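Local atomic coordinates of phosphoribosylformylglycinamidine synthase 2 (Thermus thermophilus, PDB entry 3VIU), a protein that belongs to the PurM-like (AIR synthase related) family and carries two pairs of N- and C-terminal domains of that family in a single chain. Residues P592-I606 with F654-E666. Residues are numbered along the deposited sequence; the frame is centred on the assembly and turned at random.
Sequences PRLDLGREKAVQEAI and FGEAPSRVLFTVE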
loop_
_atom_site.group_PDB
_atom_site.type_symbol
_atom_site.label_atom_id
_atom_site.label_comp_id
_atom_site.label_asym_id
_atom_site.label_seq_id
_atom_site.Cartn_x
_atom_site.Cartn_y
_atom_site.Cartn_z
ATOM N N PRO A 592 -17.863 3.403 13.307
ATOM C CA PRO A 592 -17.445 3.923 14.615
ATOM C C PRO A 592 -16.881 5.345 14.572
ATOM O O PRO A 592 -16.091 5.686 13.689
ATOM C CB PRO A 592 -16.394 2.909 15.072
ATOM C CG PRO A 592 -16.824 1.651 14.406
ATOM C CD PRO A 592 -17.202 2.121 13.018
ATOM N N ARG A 593 -17.287 6.178 15.525
ATOM C CA ARG A 593 -16.763 7.537 15.578
ATOM C C ARG A 593 -15.261 7.429 15.827
ATOM O O ARG A 593 -14.787 6.470 16.435
ATOM C CB ARG A 593 -17.391 8.337 16.721
ATOM C CG ARG A 593 -18.853 8.700 16.568
ATOM C CD ARG A 593 -19.206 9.778 17.589
ATOM N NE ARG A 593 -20.338 9.432 18.451
ATOM C CZ ARG A 593 -20.373 8.391 19.285
ATOM N NH1 ARG A 593 -19.335 7.563 19.387
ATOM N NH2 ARG A 593 -21.451 8.185 20.035
ATOM N N LEU A 594 -14.517 8.421 15.362
ATOM C CA LEU A 594 -13.076 8.434 15.533
ATOM C C LEU A 594 -12.624 9.790 16.067
ATOM O O LEU A 594 -12.752 10.816 15.393
ATOM C CB LEU A 594 -12.400 8.127 14.197
ATOM C CG LEU A 594 -10.881 8.252 14.062
ATOM C CD1 LEU A 594 -10.160 7.477 15.164
ATOM C CD2 LEU A 594 -10.479 7.723 12.690
ATOM N N ASP A 595 -12.114 9.773 17.294
ATOM C CA ASP A 595 -11.610 10.960 17.975
ATOM C C ASP A 595 -10.114 10.937 17.700
ATOM O O ASP A 595 -9.368 10.174 18.314
ATOM C CB ASP A 595 -11.869 10.848 19.487
ATOM C CG ASP A 595 -11.331 12.036 20.281
ATOM O OD1 ASP A 595 -10.284 12.600 19.897
ATOM O OD2 ASP A 595 -11.952 12.391 21.311
ATOM N N LEU A 596 -9.682 11.766 16.766
ATOM C CA LEU A 596 -8.283 11.824 16.407
ATOM C C LEU A 596 -7.397 12.259 17.562
ATOM O O LEU A 596 -6.243 11.849 17.642
ATOM C CB LEU A 596 -8.108 12.733 15.194
ATOM C CG LEU A 596 -8.637 12.018 13.942
ATOM C CD1 LEU A 596 -8.882 13.004 12.821
ATOM C CD2 LEU A 596 -7.629 10.934 13.528
ATOM N N GLY A 597 -7.937 13.065 18.469
ATOM C CA GLY A 597 -7.151 13.505 19.608
ATOM C C GLY A 597 -6.857 12.331 20.517
ATOM O O GLY A 597 -5.729 12.162 20.997
ATOM N N ARG A 598 -7.874 11.509 20.761
ATOM C CA ARG A 598 -7.701 10.342 21.607
ATOM C C ARG A 598 -6.734 9.375 20.915
ATOM O O ARG A 598 -5.805 8.857 21.544
ATOM C CB ARG A 598 -9.052 9.658 21.849
ATOM C CG ARG A 598 -8.958 8.308 22.546
ATOM C CD ARG A 598 -8.410 8.438 23.959
ATOM N NE ARG A 598 -9.359 9.096 24.854
ATOM C CZ ARG A 598 -10.534 8.586 25.209
ATOM N NH1 ARG A 598 -10.921 7.402 24.752
ATOM N NH2 ARG A 598 -11.336 9.273 26.008
ATOM N N GLU A 599 -6.956 9.153 19.617
ATOM C CA GLU A 599 -6.126 8.249 18.831
ATOM C C GLU A 599 -4.645 8.573 18.973
ATOM O O GLU A 599 -3.834 7.685 19.236
ATOM C CB GLU A 599 -6.518 8.306 17.349
ATOM C CG GLU A 599 -5.744 7.311 16.475
ATOM C CD GLU A 599 -6.043 5.854 16.812
ATOM O OE1 GLU A 599 -5.088 5.073 16.996
ATOM O OE2 GLU A 599 -7.230 5.483 16.885
ATOM N N LYS A 600 -4.301 9.845 18.805
ATOM C CA LYS A 600 -2.911 10.288 18.914
ATOM C C LYS A 600 -2.351 10.047 20.317
ATOM O O LYS A 600 -1.233 9.552 20.474
ATOM C CB LYS A 600 -2.808 11.780 18.560
ATOM C CG LYS A 600 -1.403 12.368 18.643
ATOM C CD LYS A 600 -1.371 13.773 18.047
ATOM C CE LYS A 600 0.043 14.348 17.982
ATOM N NZ LYS A 600 0.585 14.757 19.315
ATOM N N ALA A 601 -3.128 10.396 21.335
ATOM C CA ALA A 601 -2.695 10.217 22.713
ATOM C C ALA A 601 -2.489 8.736 23.042
ATOM O O ALA A 601 -1.560 8.381 23.765
ATOM C CB ALA A 601 -3.715 10.840 23.664
ATOM N N VAL A 602 -3.352 7.874 22.512
ATOM C CA VAL A 602 -3.227 6.441 22.761
ATOM C C VAL A 602 -1.973 5.886 22.081
ATOM O O VAL A 602 -1.251 5.073 22.668
ATOM C CB VAL A 602 -4.473 5.658 22.242
ATOM C CG1 VAL A 602 -4.221 4.162 22.323
ATOM C CG2 VAL A 602 -5.702 6.009 23.075
ATOM N N GLN A 603 -1.715 6.328 20.848
ATOM C CA GLN A 603 -0.545 5.868 20.101
ATOM C C GLN A 603 0.753 6.258 20.806
ATOM O O GLN A 603 1.716 5.491 20.829
ATOM C CB GLN A 603 -0.542 6.434 18.673
ATOM C CG GLN A 603 -1.733 6.016 17.819
ATOM C CD GLN A 603 -1.441 6.018 16.321
ATOM O OE1 GLN A 603 -2.342 5.840 15.510
ATOM N NE2 GLN A 603 -0.180 6.209 15.955
ATOM N N GLU A 604 0.781 7.454 21.381
ATOM C CA GLU A 604 1.967 7.907 22.086
ATOM C C GLU A 604 2.051 7.226 23.438
ATOM O O GLU A 604 3.146 6.969 23.940
ATOM C CB GLU A 604 1.950 9.424 22.250
ATOM C CG GLU A 604 2.163 10.142 20.932
ATOM C CD GLU A 604 1.905 11.631 21.016
ATOM O OE1 GLU A 604 1.950 12.302 19.957
ATOM O OE2 GLU A 604 1.658 12.124 22.136
ATOM N N ALA A 605 0.899 6.923 24.027
ATOM C CA ALA A 605 0.902 6.252 25.315
ATOM C C ALA A 605 1.462 4.840 25.151
ATOM O O ALA A 605 2.280 4.390 25.959
ATOM C CB ALA A 605 -0.501 6.194 25.885
ATOM N N ILE A 606 1.043 4.141 24.098
ATOM C CA ILE A 606 1.527 2.781 23.901
ATOM C C ILE A 606 3.006 2.737 23.517
ATOM O O ILE A 606 3.730 1.838 23.944
ATOM C CB ILE A 606 0.665 1.995 22.863
ATOM C CG1 ILE A 606 1.024 0.512 22.922
ATOM C CG2 ILE A 606 0.906 2.512 21.448
ATOM C CD1 ILE A 606 1.039 -0.057 24.317
ATOM N N PHE A 654 -18.243 -7.513 21.028
ATOM C CA PHE A 654 -17.878 -7.522 19.612
ATOM C C PHE A 654 -17.973 -6.192 18.883
ATOM O O PHE A 654 -17.567 -6.100 17.729
ATOM C CB PHE A 654 -18.759 -8.526 18.884
ATOM C CG PHE A 654 -18.859 -9.839 19.579
ATOM C CD1 PHE A 654 -17.809 -10.748 19.525
ATOM C CD2 PHE A 654 -20.005 -10.173 20.293
ATOM C CE1 PHE A 654 -17.900 -11.979 20.167
ATOM C CE2 PHE A 654 -20.109 -11.399 20.941
ATOM C CZ PHE A 654 -19.052 -12.307 20.877
ATOM N N GLY A 655 -18.526 -5.178 19.544
ATOM C CA GLY A 655 -18.658 -3.870 18.926
ATOM C C GLY A 655 -17.298 -3.311 18.571
ATOM O O GLY A 655 -16.300 -3.645 19.214
ATOM N N GLU A 656 -17.242 -2.457 17.557
ATOM C CA GLU A 656 -15.957 -1.892 17.157
ATOM C C GLU A 656 -15.798 -0.413 17.529
ATOM O O GLU A 656 -16.769 0.339 17.554
ATOM C CB GLU A 656 -15.762 -2.102 15.650
ATOM C CG GLU A 656 -16.232 -3.483 15.207
ATOM C CD GLU A 656 -15.999 -3.774 13.732
ATOM O OE1 GLU A 656 -15.988 -2.824 12.914
ATOM O OE2 GLU A 656 -15.844 -4.968 13.394
ATOM N N ALA A 657 -14.562 -0.023 17.841
ATOM C CA ALA A 657 -14.218 1.357 18.199
ATOM C C ALA A 657 -12.710 1.517 18.086
ATOM O O ALA A 657 -11.952 0.667 18.544
ATOM C CB ALA A 657 -14.663 1.682 19.622
ATOM N N PRO A 658 -12.253 2.622 17.479
ATOM C CA PRO A 658 -10.820 2.869 17.313
ATOM C C PRO A 658 -10.160 3.341 18.598
ATOM O O PRO A 658 -10.802 3.485 19.624
ATOM C CB PRO A 658 -10.796 3.950 16.249
ATOM C CG PRO A 658 -11.955 4.798 16.678
ATOM C CD PRO A 658 -13.035 3.753 16.948
ATOM N N SER A 659 -8.859 3.561 18.527
ATOM C CA SER A 659 -8.104 4.060 19.661
ATOM C C SER A 659 -8.111 3.164 20.898
ATOM O O SER A 659 -7.922 3.649 22.013
ATOM C CB SER A 659 -8.623 5.459 20.027
ATOM O OG SER A 659 -8.707 6.297 18.878
ATOM N N ARG A 660 -8.318 1.865 20.707
ATOM C CA ARG A 660 -8.322 0.920 21.824
ATOM C C ARG A 660 -7.161 -0.074 21.708
ATOM O O ARG A 660 -6.980 -0.714 20.670
ATOM C CB ARG A 660 -9.658 0.178 21.876
ATOM C CG ARG A 660 -10.860 1.116 21.976
ATOM C CD ARG A 660 -12.130 0.370 22.360
ATOM N NE ARG A 660 -12.563 -0.559 21.321
ATOM C CZ ARG A 660 -13.484 -1.498 21.498
ATOM N NH1 ARG A 660 -14.071 -1.638 22.677
ATOM N NH2 ARG A 660 -13.824 -2.292 20.494
ATOM N N VAL A 661 -6.377 -0.196 22.781
ATOM C CA VAL A 661 -5.213 -1.083 22.802
ATOM C C VAL A 661 -5.083 -1.955 24.053
ATOM O O VAL A 661 -5.249 -1.486 25.183
ATOM C CB VAL A 661 -3.892 -0.269 22.677
ATOM C CG1 VAL A 661 -2.688 -1.199 22.766
ATOM C CG2 VAL A 661 -3.870 0.494 21.365
ATOM N N LEU A 662 -4.759 -3.224 23.828
ATOM C CA LEU A 662 -4.558 -4.189 24.902
ATOM C C LEU A 662 -3.060 -4.408 25.089
ATOM O O LEU A 662 -2.311 -4.426 24.118
ATOM C CB LEU A 662 -5.199 -5.528 24.539
ATOM C CG LEU A 662 -6.721 -5.618 24.429
ATOM C CD1 LEU A 662 -7.133 -6.965 23.819
ATOM C CD2 LEU A 662 -7.315 -5.447 25.810
ATOM N N PHE A 663 -2.619 -4.573 26.330
ATOM C CA PHE A 663 -1.207 -4.836 26.598
ATOM C C PHE A 663 -1.024 -5.456 27.974
ATOM O O PHE A 663 -1.904 -5.363 28.829
ATOM C CB PHE A 663 -0.369 -3.561 26.465
ATOM C CG PHE A 663 -0.512 -2.606 27.610
ATOM C CD1 PHE A 663 0.486 -2.501 28.570
ATOM C CD2 PHE A 663 -1.638 -1.807 27.728
ATOM C CE1 PHE A 663 0.366 -1.613 29.629
ATOM C CE2 PHE A 663 -1.766 -0.921 28.779
ATOM C CZ PHE A 663 -0.761 -0.823 29.733
ATOM N N THR A 664 0.112 -6.115 28.177
ATOM C CA THR A 664 0.376 -6.756 29.452
ATOM C C THR A 664 1.637 -6.207 30.107
ATOM O O THR A 664 2.573 -5.777 29.427
ATOM C CB THR A 664 0.533 -8.267 29.281
ATOM O OG1 THR A 664 1.813 -8.549 28.717
ATOM C CG2 THR A 664 -0.541 -8.812 28.355
ATOM N N VAL A 665 1.652 -6.222 31.434
ATOM C CA VAL A 665 2.792 -5.730 32.202
ATOM C C VAL A 665 3.165 -6.799 33.204
ATOM O O VAL A 665 2.349 -7.657 33.539
ATOM C CB VAL A 665 2.440 -4.444 33.002
ATOM C CG1 VAL A 665 2.015 -3.347 32.066
ATOM C CG2 VAL A 665 1.327 -4.733 33.992
ATOM N N GLU A 666 4.399 -6.763 33.685
ATOM C CA GLU A 666 4.787 -7.736 34.683
ATOM C C GLU A 666 4.158 -7.216 35.972
ATOM O O GLU A 666 4.125 -6.015 36.220
ATOM C CB GLU A 666 6.311 -7.831 34.792
ATOM C CG GLU A 666 6.813 -8.922 35.734
ATOM C CD GLU A 666 6.868 -8.471 37.193
ATOM O OE1 GLU A 666 7.094 -9.330 38.077
ATOM O OE2 GLU A 666 6.697 -7.257 37.455
HETATM O O HOH W 1 -11.220 7.495 18.706
HETATM O O HOH W 2 -9.579 4.996 23.659
#
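Helix 596-606 runs nearly parallel to strand 661-665, their axes 17° apart and 10.4 Å at closest approach, and the loop before the strand runs under the helix's first turn, where the CA atoms of Glu599 and Ser659 come to 4.7 Å. Ser659, in a left-handed helical backbone conformation, sets its side chain against the first helical turn. Its OG donates to Glu599 OE2 at 2.6 Å, approaching from above the carboxylate plane, 55° out of it. Glu599 reaches that hydroxyl because its chain, with CG anti to the backbone N (chi1 -176°), bends at chi2; the same OE2 also forms a salt bridge with Arg471 of helix 458-475. Two waters bridge the segments: one links Asp595 N to Ser659 OG, the other Arg598 NH1 to Ser659 O. Asp595 is the N-cap, its OD1 accepting from Arg598 N at 2.8 Å. This is helix-on-sheet packing in the second AIR synthase related C-terminal domain, where a helix packs on a mixed sheet and strand 661-665 lies between strands 618-620 and 563-567. On the helix-facing side of that sheet, Val602 CG1 meets Val661 CG2 at 3.8 Å, the two valines passing alongside one another, pointing opposite ways. One turn on, Ile606 CG1 packs at a slant against Val661 CG1, and its CD1 comes within 4.3 Å of Phe663 CB, oblique to the ring. In the loops, Pro658 is wedged between Leu594, whose CD1 touches CG of the proline at 3.6 Å, and Pro592, whose CB lies 3.9 Å from Pro658 CD; His464 and Arg471 of helix 458-475 also touch Pro658.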